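Local coordinates for lipoprotein signal peptidase (Staphylococcus aureus, PDB 6RYO) that cleaves the signal peptide from membrane-bound prolipoproteins, working as an aspartic endopeptidase embedded in the bacterial cell membrane, at residues A[31-36]-A[112-117]; A[39-44]-A[123-128]; A[117-122]-A[168-173]. All blocks are in the same frame, centred on the assembly; numbering follows the deposited sequence.

All three contacts are buried and join transmembrane helices, and helix 114-137 takes part in each. Contacts 1 and 2 join it to helix 31-55, at two levels about 14 Å apart between centres; contact 3 joins it to helix 158-174. Contact 2 lies deepest, about 7 Å from the chain centre, and is aliphatic in its side chains, two valines against an alanine and its carbonyl. Contact 1, about 17 Å out at the helix starts, adds a serine, a glutamine and an asparagine cap. Contact 3 is intermediate, with aliphatic packing on one side of the helix and a hydroxyl folded back on the backbone. It shares Q117 with contact 1, and S34 CB there touches S121 OG.

Contact 1 of 3, residues A[31-36]-A[112-117]; sequences IGTSIL and YNLFMQ. With OLC ((2R)-2,3-dihydroxypropyl (9Z)-octadec-9-enoate), chain D; OLC ((2R)-2,3-dihydroxypropyl (9Z)-octadec-9-enoate), chain F.
The flat carboxamide of Q117 stands beside S34, its rotation fixed by three hydrogen bonds: OE1 accepts from the backbone N of F30, while NE2 donates to the carbonyls of K28 and A110. A second flat group, the ring of F115, meets a monoolein (chain D) at its edge, where O23 lies 3.3 Å from CD2. This is the start of two neighbouring transmembrane helices, 31-55 and 114-137, in the membrane bundle of a signal peptidase II.

S34 and Q117 bring the backbones closest, their CA atoms 6.5 Å apart, and S34 OG rests 3.8 Å from the methylene CB of Q117. A small residue suits this spot. With OG beside its own backbone N (chi1 -59°), the serine turns its hydroxyl back to the carbonyl of F30, just before the helix begins. Next to S34 on one helix and a turn before Q117 on the other, a looser apolar touch joins T33 CG2 to L114 CD1 at 4.4 Å. T33 CG2 also lies 3.6 Å from C21 of the monoolein of chain F, and L114 CD2 is 3.6 Å from O25 of that of chain D, so lipid head regions flank the pair. Asparagine fits the N-cap of helix 114-137: N113 OD1 takes the N-H of M116 at 3.1 Å in a nearly straight bond (165°), the donor standing above the carbonyl plane.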
loop_
_atom_site.group_PDB
_atom_site.type_symbol
_atom_site.label_atom_id
_atom_site.label_comp_id
_atom_site.label_asym_id
_atom_site.label_seq_id
_atom_site.Cartn_x
_atom_site.Cartn_y
_atom_site.Cartn_z
ATOM N N ILE A 31 18.881 -6.424 -4.368
ATOM C CA ILE A 31 17.804 -6.545 -5.347
ATOM C C ILE A 31 17.024 -7.842 -5.144
ATOM O O ILE A 31 15.803 -7.880 -5.334
ATOM C CB ILE A 31 18.371 -6.433 -6.774
ATOM C CG1 ILE A 31 17.264 -6.612 -7.816
ATOM C CG2 ILE A 31 19.485 -7.443 -6.986
ATOM C CD1 ILE A 31 17.741 -6.486 -9.245
ATOM N N GLY A 32 17.707 -8.919 -4.751
ATOM C CA GLY A 32 17.012 -10.177 -4.533
ATOM C C GLY A 32 16.009 -10.103 -3.398
ATOM O O GLY A 32 14.885 -10.596 -3.516
ATOM N N THR A 33 16.397 -9.476 -2.286
ATOM C CA THR A 33 15.487 -9.355 -1.151
ATOM C C THR A 33 14.402 -8.318 -1.414
ATOM O O THR A 33 13.238 -8.524 -1.050
ATOM C CB THR A 33 16.268 -9.000 0.117
ATOM O OG1 THR A 33 17.247 -10.013 0.385
ATOM C CG2 THR A 33 15.327 -8.887 1.308
ATOM N N SER A 34 14.760 -7.202 -2.054
ATOM C CA SER A 34 13.808 -6.109 -2.236
ATOM C C SER A 34 12.652 -6.507 -3.147
ATOM O O SER A 34 11.492 -6.180 -2.864
ATOM C CB SER A 34 14.530 -4.884 -2.792
ATOM O OG SER A 34 15.565 -4.471 -1.916
ATOM N N ILE A 35 12.945 -7.215 -4.240
ATOM C CA ILE A 35 11.914 -7.508 -5.233
ATOM C C ILE A 35 10.921 -8.538 -4.701
ATOM O O ILE A 35 9.703 -8.361 -4.820
ATOM C CB ILE A 35 12.557 -7.965 -6.554
ATOM C CG1 ILE A 35 13.223 -6.774 -7.248
ATOM C CG2 ILE A 35 11.523 -8.623 -7.457
ATOM C CD1 ILE A 35 13.717 -7.076 -8.638
ATOM N N LEU A 36 11.418 -9.626 -4.104
ATOM C CA LEU A 36 10.502 -10.644 -3.596
ATOM C C LEU A 36 9.729 -10.159 -2.376
ATOM O O LEU A 36 8.658 -10.701 -2.082
ATOM C CB LEU A 36 11.253 -11.947 -3.285
ATOM C CG LEU A 36 12.262 -12.090 -2.144
ATOM C CD1 LEU A 36 11.567 -12.469 -0.854
ATOM C CD2 LEU A 36 13.304 -13.137 -2.499
ATOM N N TYR A 112 24.049 0.050 0.104
ATOM C CA TYR A 112 24.576 -0.659 1.269
ATOM C C TYR A 112 23.663 -0.566 2.485
ATOM O O TYR A 112 24.095 -0.867 3.606
ATOM C CB TYR A 112 25.980 -0.165 1.646
ATOM C CG TYR A 112 26.885 0.087 0.464
ATOM C CD1 TYR A 112 27.365 -0.963 -0.307
ATOM C CD2 TYR A 112 27.270 1.375 0.126
ATOM C CE1 TYR A 112 28.197 -0.735 -1.386
ATOM C CE2 TYR A 112 28.100 1.615 -0.949
ATOM C CZ TYR A 112 28.562 0.557 -1.702
ATOM O OH TYR A 112 29.390 0.793 -2.774
ATOM N N ASN A 113 22.410 -0.155 2.302
ATOM C CA ASN A 113 21.467 0.063 3.395
ATOM C C ASN A 113 20.256 -0.832 3.142
ATOM O O ASN A 113 19.310 -0.427 2.462
ATOM C CB ASN A 113 21.083 1.544 3.485
ATOM C CG ASN A 113 20.357 1.885 4.770
ATOM O OD1 ASN A 113 19.638 1.060 5.332
ATOM N ND2 ASN A 113 20.539 3.113 5.241
ATOM N N LEU A 114 20.292 -2.052 3.689
ATOM C CA LEU A 114 19.174 -2.974 3.507
ATOM C C LEU A 114 17.899 -2.439 4.149
ATOM O O LEU A 114 16.800 -2.637 3.619
ATOM C CB LEU A 114 19.528 -4.346 4.080
ATOM C CG LEU A 114 18.429 -5.412 4.064
ATOM C CD1 LEU A 114 17.949 -5.659 2.645
ATOM C CD2 LEU A 114 18.924 -6.706 4.696
ATOM N N PHE A 115 18.027 -1.763 5.293
ATOM C CA PHE A 115 16.856 -1.260 6.008
ATOM C C PHE A 115 16.030 -0.322 5.136
ATOM O O PHE A 115 14.805 -0.463 5.039
ATOM C CB PHE A 115 17.293 -0.553 7.292
ATOM C CG PHE A 115 16.160 0.046 8.072
ATOM C CD1 PHE A 115 15.839 1.387 7.935
ATOM C CD2 PHE A 115 15.418 -0.729 8.947
ATOM C CE1 PHE A 115 14.798 1.941 8.652
ATOM C CE2 PHE A 115 14.375 -0.181 9.667
ATOM C CZ PHE A 115 14.065 1.156 9.520
ATOM N N MET A 116 16.680 0.654 4.502
ATOM C CA MET A 116 15.948 1.594 3.660
ATOM C C MET A 116 15.459 0.929 2.380
ATOM O O MET A 116 14.365 1.238 1.894
ATOM C CB MET A 116 16.819 2.807 3.335
ATOM C CG MET A 116 16.955 3.792 4.482
ATOM S SD MET A 116 17.164 5.488 3.904
ATOM C CE MET A 116 18.771 5.393 3.117
ATOM N N GLN A 117 16.262 0.024 1.814
ATOM C CA GLN A 117 15.840 -0.689 0.611
ATOM C C GLN A 117 14.584 -1.513 0.867
ATOM O O GLN A 117 13.707 -1.611 -0.001
ATOM C CB GLN A 117 16.979 -1.574 0.103
ATOM C CG GLN A 117 18.163 -0.799 -0.467
ATOM C CD GLN A 117 19.250 -1.706 -1.011
ATOM O OE1 GLN A 117 19.039 -2.904 -1.198
ATOM N NE2 GLN A 117 20.422 -1.136 -1.265
HETATM C C10 OLC D . 2.256 -6.274 11.148
HETATM C C9 OLC D . 3.373 -6.408 10.464
HETATM C C11 OLC D . 2.267 -5.576 12.507
HETATM C C8 OLC D . 4.684 -5.870 11.033
HETATM C C24 OLC D . 17.135 -6.001 7.888
HETATM C C7 OLC D . 5.701 -5.679 9.909
HETATM C C6 OLC D . 6.861 -4.829 10.423
HETATM C C5 OLC D . 7.989 -4.835 9.396
HETATM C C4 OLC D . 9.297 -4.428 10.070
HETATM C C3 OLC D . 10.410 -5.352 9.581
HETATM C C2 OLC D . 11.770 -4.766 9.956
HETATM C C21 OLC D . 14.773 -5.299 8.265
HETATM C C1 OLC D . 12.597 -4.559 8.688
HETATM C C22 OLC D . 16.232 -4.975 8.564
HETATM O O19 OLC D . 12.085 -4.639 7.621
HETATM O O25 OLC D . 18.471 -5.672 8.145
HETATM O O23 OLC D . 16.533 -3.698 8.075
HETATM O O20 OLC D . 13.964 -4.283 8.783
HETATM C C10 OLC F . 2.971 -10.684 4.851
HETATM C C9 OLC F . 4.193 -10.731 4.365
HETATM C C11 OLC F . 1.870 -9.931 4.108
HETATM C C8 OLC F . 4.535 -10.034 3.048
HETATM C C24 OLC F . 15.997 -13.964 1.216
HETATM C C12 OLC F . 0.519 -10.336 4.693
HETATM C C7 OLC F . 6.039 -10.087 2.774
HETATM C C13 OLC F . -0.606 -9.856 3.779
HETATM C C6 OLC F . 6.767 -10.885 3.856
HETATM C C14 OLC F . -1.734 -10.884 3.787
HETATM C C5 OLC F . 8.249 -10.993 3.509
HETATM C C4 OLC F . 8.458 -12.140 2.524
HETATM C C3 OLC F . 9.832 -12.759 2.761
HETATM C C2 OLC F . 10.919 -11.707 2.550
HETATM C C21 OLC F . 14.496 -12.278 2.295
HETATM C C1 OLC F . 12.259 -12.278 3.000
HETATM C C22 OLC F . 15.426 -13.466 2.542
HETATM O O19 OLC F . 12.512 -12.346 4.156
HETATM O O25 OLC F . 17.391 -14.076 1.306
HETATM O O23 OLC F . 16.474 -13.068 3.383
HETATM O O20 OLC F . 13.193 -12.732 2.060
#

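Contact 2 of 3, residues A[39-44]-A[123-128]; sequences VFVVIF and LFAGAL. With OLC ((2R)-2,3-dihydroxypropyl (9Z)-octadec-9-enoate), chain E; OLC ((2R)-2,3-dihydroxypropyl (9Z)-octadec-9-enoate), chain F.
V41 leads its side chain against A125, and already at CB it lies 3.8 Å from A125 CB. Beyond it the two methyls part company. CG1, anti to the backbone N (chi1 170°), presses on the same A125 CB at 3.7 Å, whereas CG2 turns to the lipid and meets C8 of the monoolein of chain F at 4.0 Å. The side chain also touches S162 of helix 158-174.

V42 adds a looser touch: CG2 is 3.9 Å from A125 O and 4.1 Å from A125 CB, and CG1 reaches the hydrocarbon of a second monoolein, chain E. A125 therefore meets two branched side chains at once. Its single methyl lets the backbones come near, the CA atoms of V42 and A125 being 5.9 Å apart, while the valines fill the space beside it with little side-chain freedom to lose. Further round helix 114-137, the ring of F124 lies under the ester of the chain E lipid, with O20 3.8 Å above one face and offset toward the rim.

A127 packs on a modified side chain of the bound peptide. This close helix packing through a small residue is found here in the transmembrane bundle of an A8-family peptidase, with V41 about 10 Å from the predicted catalytic D160, side chain to side chain.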
loop_
_atom_site.group_PDB
_atom_site.type_symbol
_atom_site.label_atom_id
_atom_site.label_comp_id
_atom_site.label_asym_id
_atom_site.label_seq_id
_atom_site.Cartn_x
_atom_site.Cartn_y
_atom_site.Cartn_z
ATOM N N VAL A 39 7.229 -8.546 -4.345
ATOM C CA VAL A 39 6.430 -9.601 -4.962
ATOM C C VAL A 39 5.433 -10.170 -3.959
ATOM O O VAL A 39 4.236 -10.280 -4.245
ATOM C CB VAL A 39 7.340 -10.699 -5.540
ATOM C CG1 VAL A 39 6.538 -11.960 -5.821
ATOM C CG2 VAL A 39 8.015 -10.210 -6.813
ATOM N N PHE A 40 5.909 -10.528 -2.762
ATOM C CA PHE A 40 5.028 -11.133 -1.768
ATOM C C PHE A 40 3.946 -10.167 -1.298
ATOM O O PHE A 40 2.824 -10.593 -1.005
ATOM C CB PHE A 40 5.843 -11.641 -0.574
ATOM C CG PHE A 40 6.291 -13.071 -0.708
ATOM C CD1 PHE A 40 5.384 -14.109 -0.574
ATOM C CD2 PHE A 40 7.619 -13.377 -0.959
ATOM C CE1 PHE A 40 5.791 -15.426 -0.695
ATOM C CE2 PHE A 40 8.032 -14.691 -1.080
ATOM C CZ PHE A 40 7.117 -15.717 -0.947
ATOM N N VAL A 41 4.255 -8.871 -1.221
ATOM C CA VAL A 41 3.257 -7.894 -0.790
ATOM C C VAL A 41 2.178 -7.726 -1.853
ATOM O O VAL A 41 0.980 -7.719 -1.549
ATOM C CB VAL A 41 3.928 -6.550 -0.448
ATOM C CG1 VAL A 41 2.876 -5.472 -0.235
ATOM C CG2 VAL A 41 4.793 -6.691 0.789
ATOM N N VAL A 42 2.587 -7.583 -3.116
ATOM C CA VAL A 42 1.624 -7.377 -4.196
ATOM C C VAL A 42 0.740 -8.605 -4.369
ATOM O O VAL A 42 -0.473 -8.488 -4.587
ATOM C CB VAL A 42 2.354 -7.015 -5.502
ATOM C CG1 VAL A 42 1.388 -7.035 -6.675
ATOM C CG2 VAL A 42 3.002 -5.652 -5.378
ATOM N N ILE A 43 1.331 -9.800 -4.287
ATOM C CA ILE A 43 0.552 -11.029 -4.420
ATOM C C ILE A 43 -0.542 -11.082 -3.361
ATOM O O ILE A 43 -1.723 -11.274 -3.673
ATOM C CB ILE A 43 1.472 -12.263 -4.340
ATOM C CG1 ILE A 43 2.350 -12.362 -5.588
ATOM C CG2 ILE A 43 0.652 -13.535 -4.181
ATOM C CD1 ILE A 43 1.575 -12.622 -6.854
ATOM N N PHE A 44 -0.167 -10.885 -2.094
ATOM C CA PHE A 44 -1.144 -10.983 -1.015
ATOM C C PHE A 44 -2.143 -9.833 -1.038
ATOM O O PHE A 44 -3.293 -10.011 -0.626
ATOM C CB PHE A 44 -0.435 -11.040 0.335
ATOM C CG PHE A 44 0.039 -12.414 0.709
ATOM C CD1 PHE A 44 -0.866 -13.393 1.081
ATOM C CD2 PHE A 44 1.388 -12.729 0.688
ATOM C CE1 PHE A 44 -0.436 -14.660 1.423
ATOM C CE2 PHE A 44 1.824 -13.995 1.030
ATOM C CZ PHE A 44 0.910 -14.961 1.399
ATOM N N LEU A 123 7.176 0.750 0.349
ATOM C CA LEU A 123 6.527 1.894 -0.283
ATOM C C LEU A 123 6.194 1.601 -1.741
ATOM O O LEU A 123 5.103 1.939 -2.215
ATOM C CB LEU A 123 7.421 3.130 -0.177
ATOM C CG LEU A 123 7.793 3.635 1.220
ATOM C CD1 LEU A 123 8.818 4.758 1.129
ATOM C CD2 LEU A 123 6.561 4.102 1.962
ATOM N N PHE A 124 7.123 0.974 -2.467
ATOM C CA PHE A 124 6.888 0.676 -3.877
ATOM C C PHE A 124 5.751 -0.325 -4.042
ATOM O O PHE A 124 4.859 -0.131 -4.876
ATOM C CB PHE A 124 8.170 0.147 -4.522
ATOM C CG PHE A 124 8.113 0.074 -6.027
ATOM C CD1 PHE A 124 7.469 -0.975 -6.666
ATOM C CD2 PHE A 124 8.720 1.048 -6.800
ATOM C CE1 PHE A 124 7.420 -1.041 -8.046
ATOM C CE2 PHE A 124 8.677 0.987 -8.180
ATOM C CZ PHE A 124 8.027 -0.058 -8.804
ATOM N N ALA A 125 5.772 -1.407 -3.259
ATOM C CA ALA A 125 4.750 -2.441 -3.394
ATOM C C ALA A 125 3.373 -1.915 -3.009
ATOM O O ALA A 125 2.376 -2.219 -3.674
ATOM C CB ALA A 125 5.116 -3.656 -2.541
ATOM N N GLY A 126 3.297 -1.128 -1.932
ATOM C CA GLY A 126 2.015 -0.588 -1.513
ATOM C C GLY A 126 1.413 0.379 -2.515
ATOM O O GLY A 126 0.188 0.476 -2.630
ATOM N N ALA A 127 2.258 1.109 -3.250
ATOM C CA ALA A 127 1.754 2.014 -4.278
ATOM C C ALA A 127 1.328 1.254 -5.528
ATOM O O ALA A 127 0.314 1.594 -6.149
ATOM C CB ALA A 127 2.815 3.055 -4.629
ATOM N N LEU A 128 2.096 0.231 -5.914
ATOM C CA LEU A 128 1.774 -0.546 -7.109
ATOM C C LEU A 128 0.488 -1.347 -6.926
ATOM O O LEU A 128 -0.306 -1.479 -7.866
ATOM C CB LEU A 128 2.942 -1.473 -7.456
ATOM C CG LEU A 128 2.801 -2.319 -8.723
ATOM C CD1 LEU A 128 2.424 -1.449 -9.917
ATOM C CD2 LEU A 128 4.095 -3.070 -8.994
HETATM C C10 OLC E . 2.934 -10.361 -9.387
HETATM C C9 OLC E . 3.535 -9.233 -9.070
HETATM C C11 OLC E . 3.694 -11.442 -10.153
HETATM C C8 OLC E . 4.990 -9.005 -9.470
HETATM C C24 OLC E . 14.171 -1.409 -6.416
HETATM C C12 OLC E . 2.757 -12.615 -10.422
HETATM C C7 OLC E . 5.317 -7.519 -9.345
HETATM C C6 OLC E . 5.685 -7.196 -7.899
HETATM C C5 OLC E . 6.622 -5.993 -7.884
HETATM C C4 OLC E . 7.915 -6.357 -8.611
HETATM C C3 OLC E . 8.687 -5.087 -8.962
HETATM C C2 OLC E . 8.924 -4.268 -7.695
HETATM C C21 OLC E . 11.827 -1.959 -7.024
HETATM C C1 OLC E . 10.183 -3.418 -7.852
HETATM C C22 OLC E . 12.882 -2.066 -5.927
HETATM O O19 OLC E . 10.682 -3.289 -8.920
HETATM O O25 OLC E . 14.704 -2.163 -7.469
HETATM O O23 OLC E . 12.422 -1.413 -4.779
HETATM O O20 OLC E . 10.751 -2.803 -6.728
HETATM C C10 OLC F . 2.971 -10.684 4.851
HETATM C C9 OLC F . 4.193 -10.731 4.365
HETATM C C11 OLC F . 1.870 -9.931 4.108
HETATM C C8 OLC F . 4.535 -10.034 3.048
HETATM C C24 OLC F . 15.997 -13.964 1.216
HETATM C C12 OLC F . 0.519 -10.336 4.693
HETATM C C7 OLC F . 6.039 -10.087 2.774
HETATM C C13 OLC F . -0.606 -9.856 3.779
HETATM C C6 OLC F . 6.767 -10.885 3.856
HETATM C C14 OLC F . -1.734 -10.884 3.787
HETATM C C5 OLC F . 8.249 -10.993 3.509
HETATM C C4 OLC F . 8.458 -12.140 2.524
HETATM C C3 OLC F . 9.832 -12.759 2.761
HETATM C C2 OLC F . 10.919 -11.707 2.550
HETATM C C21 OLC F . 14.496 -12.278 2.295
HETATM C C1 OLC F . 12.259 -12.278 3.000
HETATM C C22 OLC F . 15.426 -13.466 2.542
HETATM O O19 OLC F . 12.512 -12.346 4.156
HETATM O O25 OLC F . 17.391 -14.076 1.306
HETATM O O23 OLC F . 16.474 -13.068 3.383
HETATM O O20 OLC F . 13.193 -12.732 2.060
#

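Contact 3 of 3, residues A[117-122]-A[168-173]; sequences QVAISL and ILIIIA. With OLC ((2R)-2,3-dihydroxypropyl (9Z)-octadec-9-enoate), chain C.
L169 is the first residue of 168-173 to meet 117-122, and it does so at both ends of its side chain. Its CB lies 3.8 Å from A119 CB, where the backbones are nearest (CA to CA 6.0 Å). With CG beside the backbone N, the extended leucine carries CD1 on to L122 CD1 at 3.7 Å, the two side chains crossing obliquely. Alanine leaves room for this approach, and the long leucines then bridge the wider gap further along. The main chain of L169 is touched as well, by CE1 of F115, which comes close to L169 O.

I170 follows, touching the same alanine methyl from a different direction: its CG2 methyl sits 3.7 Å from A119 CB. Since CG1 occupies the place between the backbone N and the carbonyl carbon (chi1 67°), the longer branch leads away and the short methyl is left to do the touching. A beta-branched residue suits this well, offering a methyl close to the backbone. L123 also packs against it.

Segments 117-122 and 168-173 run broadly antiparallel, at 147°, their axes approaching to 9.2 Å, a pairing of transmembrane helices in the membrane bundle of this A8-family protease. A173, a turn after L169 and I170, keeps its methyl against F115 and M116 near the start of helix 114-137.

On the facing helix, L122 CD2 lies 3.6 Å from C10 of the monoolein of chain C, and the carbonyl of L122 accepts from the hydroxyl of S162. S121 turns OG back to Q117 O at 2.7 Å. That oxygen also accepts from S121 N, the two donors arriving from opposite faces of its plane, and S34 O of helix 31-55 is a second, weak partner of the same hydroxyl.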
loop_
_atom_site.group_PDB
_atom_site.type_symbol
_atom_site.label_atom_id
_atom_site.label_comp_id
_atom_site.label_asym_id
_atom_site.label_seq_id
_atom_site.Cartn_x
_atom_site.Cartn_y
_atom_site.Cartn_z
ATOM N N GLN A 117 16.262 0.024 1.814
ATOM C CA GLN A 117 15.840 -0.689 0.611
ATOM C C GLN A 117 14.584 -1.513 0.867
ATOM O O GLN A 117 13.707 -1.611 -0.001
ATOM C CB GLN A 117 16.979 -1.574 0.103
ATOM C CG GLN A 117 18.163 -0.799 -0.467
ATOM C CD GLN A 117 19.250 -1.706 -1.011
ATOM O OE1 GLN A 117 19.039 -2.904 -1.198
ATOM N NE2 GLN A 117 20.422 -1.136 -1.265
ATOM N N VAL A 118 14.481 -2.123 2.052
ATOM C CA VAL A 118 13.248 -2.807 2.437
ATOM C C VAL A 118 12.103 -1.807 2.546
ATOM O O VAL A 118 10.979 -2.066 2.095
ATOM C CB VAL A 118 13.449 -3.579 3.755
ATOM C CG1 VAL A 118 12.112 -4.074 4.299
ATOM C CG2 VAL A 118 14.404 -4.745 3.548
ATOM N N ALA A 119 12.373 -0.650 3.156
ATOM C CA ALA A 119 11.341 0.368 3.323
ATOM C C ALA A 119 10.851 0.884 1.976
ATOM O O ALA A 119 9.642 1.027 1.754
ATOM C CB ALA A 119 11.875 1.514 4.182
ATOM N N ILE A 120 11.781 1.179 1.064
ATOM C CA ILE A 120 11.403 1.624 -0.276
ATOM C C ILE A 120 10.571 0.555 -0.976
ATOM O O ILE A 120 9.595 0.862 -1.671
ATOM C CB ILE A 120 12.658 1.994 -1.088
ATOM C CG1 ILE A 120 13.393 3.166 -0.432
ATOM C CG2 ILE A 120 12.290 2.333 -2.522
ATOM C CD1 ILE A 120 14.690 3.531 -1.115
ATOM N N SER A 121 10.940 -0.717 -0.798
ATOM C CA SER A 121 10.158 -1.809 -1.370
ATOM C C SER A 121 8.739 -1.816 -0.817
ATOM O O SER A 121 7.768 -1.985 -1.567
ATOM C CB SER A 121 10.848 -3.145 -1.095
ATOM O OG SER A 121 12.174 -3.136 -1.592
ATOM N N LEU A 122 8.601 -1.652 0.501
ATOM C CA LEU A 122 7.274 -1.570 1.103
ATOM C C LEU A 122 6.496 -0.382 0.556
ATOM O O LEU A 122 5.281 -0.473 0.332
ATOM C CB LEU A 122 7.390 -1.483 2.623
ATOM C CG LEU A 122 7.942 -2.731 3.316
ATOM C CD1 LEU A 122 7.971 -2.541 4.825
ATOM C CD2 LEU A 122 7.113 -3.950 2.937
ATOM N N ILE A 168 6.609 4.396 8.300
ATOM C CA ILE A 168 7.102 4.280 9.671
ATOM C C ILE A 168 8.592 3.965 9.675
ATOM O O ILE A 168 9.358 4.526 10.468
ATOM C CB ILE A 168 6.294 3.218 10.442
ATOM C CG1 ILE A 168 4.839 3.666 10.607
ATOM C CG2 ILE A 168 6.928 2.940 11.797
ATOM C CD1 ILE A 168 3.959 2.632 11.276
ATOM N N LEU A 169 9.029 3.074 8.781
ATOM C CA LEU A 169 10.435 2.684 8.753
ATOM C C LEU A 169 11.331 3.844 8.333
ATOM O O LEU A 169 12.398 4.050 8.921
ATOM C CB LEU A 169 10.628 1.490 7.820
ATOM C CG LEU A 169 9.909 0.200 8.225
ATOM C CD1 LEU A 169 10.230 -0.922 7.245
ATOM C CD2 LEU A 169 10.279 -0.197 9.646
ATOM N N ILE A 170 10.920 4.611 7.318
ATOM C CA ILE A 170 11.748 5.733 6.885
ATOM C C ILE A 170 11.727 6.847 7.925
ATOM O O ILE A 170 12.729 7.547 8.108
ATOM C CB ILE A 170 11.316 6.243 5.494
ATOM C CG1 ILE A 170 9.920 6.870 5.531
ATOM C CG2 ILE A 170 11.370 5.121 4.470
ATOM C CD1 ILE A 170 9.925 8.388 5.513
ATOM N N ILE A 171 10.602 7.031 8.623
ATOM C CA ILE A 171 10.565 7.991 9.723
ATOM C C ILE A 171 11.542 7.575 10.813
ATOM O O ILE A 171 12.214 8.416 11.423
ATOM C CB ILE A 171 9.128 8.137 10.263
ATOM C CG1 ILE A 171 8.269 8.934 9.277
ATOM C CG2 ILE A 171 9.125 8.795 11.631
ATOM C CD1 ILE A 171 6.843 9.128 9.734
ATOM N N ILE A 172 11.657 6.267 11.059
ATOM C CA ILE A 172 12.694 5.773 11.959
ATOM C C ILE A 172 14.070 5.937 11.324
ATOM O O ILE A 172 15.051 6.240 12.016
ATOM C CB ILE A 172 12.410 4.308 12.343
ATOM C CG1 ILE A 172 11.082 4.209 13.093
ATOM C CG2 ILE A 172 13.541 3.733 13.182
ATOM C CD1 ILE A 172 10.651 2.793 13.396
ATOM N N ALA A 173 14.167 5.761 10.002
ATOM C CA ALA A 173 15.424 6.029 9.310
ATOM C C ALA A 173 15.703 7.524 9.210
ATOM O O ALA A 173 16.869 7.932 9.164
ATOM C CB ALA A 173 15.407 5.398 7.919
HETATM C C18 OLC C . -2.789 -6.925 7.622
HETATM C C10 OLC C . 4.904 -5.499 5.340
HETATM C C9 OLC C . 6.034 -6.031 5.757
HETATM C C17 OLC C . -1.784 -5.813 7.333
HETATM C C11 OLC C . 4.004 -6.258 4.367
HETATM C C8 OLC C . 6.465 -7.416 5.274
HETATM C C24 OLC C . 17.903 -9.522 8.070
HETATM C C16 OLC C . -0.407 -6.259 7.815
HETATM C C12 OLC C . 2.598 -5.666 4.407
HETATM C C7 OLC C . 7.496 -8.007 6.236
HETATM C C15 OLC C . 0.149 -7.281 6.827
HETATM C C13 OLC C . 1.974 -5.971 5.765
HETATM C C6 OLC C . 8.810 -7.232 6.143
HETATM C C14 OLC C . 0.584 -6.563 5.553
HETATM C C5 OLC C . 9.767 -7.945 5.189
HETATM C C4 OLC C . 10.683 -8.885 5.973
HETATM C C3 OLC C . 12.111 -8.344 5.942
HETATM C C2 OLC C . 13.074 -9.465 5.551
HETATM C C21 OLC C . 15.882 -10.256 6.808
HETATM C C1 OLC C . 14.496 -8.913 5.491
HETATM C C22 OLC C . 17.393 -10.417 6.942
HETATM O O19 OLC C . 14.675 -7.744 5.417
HETATM O O25 OLC C . 19.282 -9.330 7.916
HETATM O O23 OLC C . 17.699 -11.754 7.223
HETATM O O20 OLC C . 15.590 -9.785 5.525
#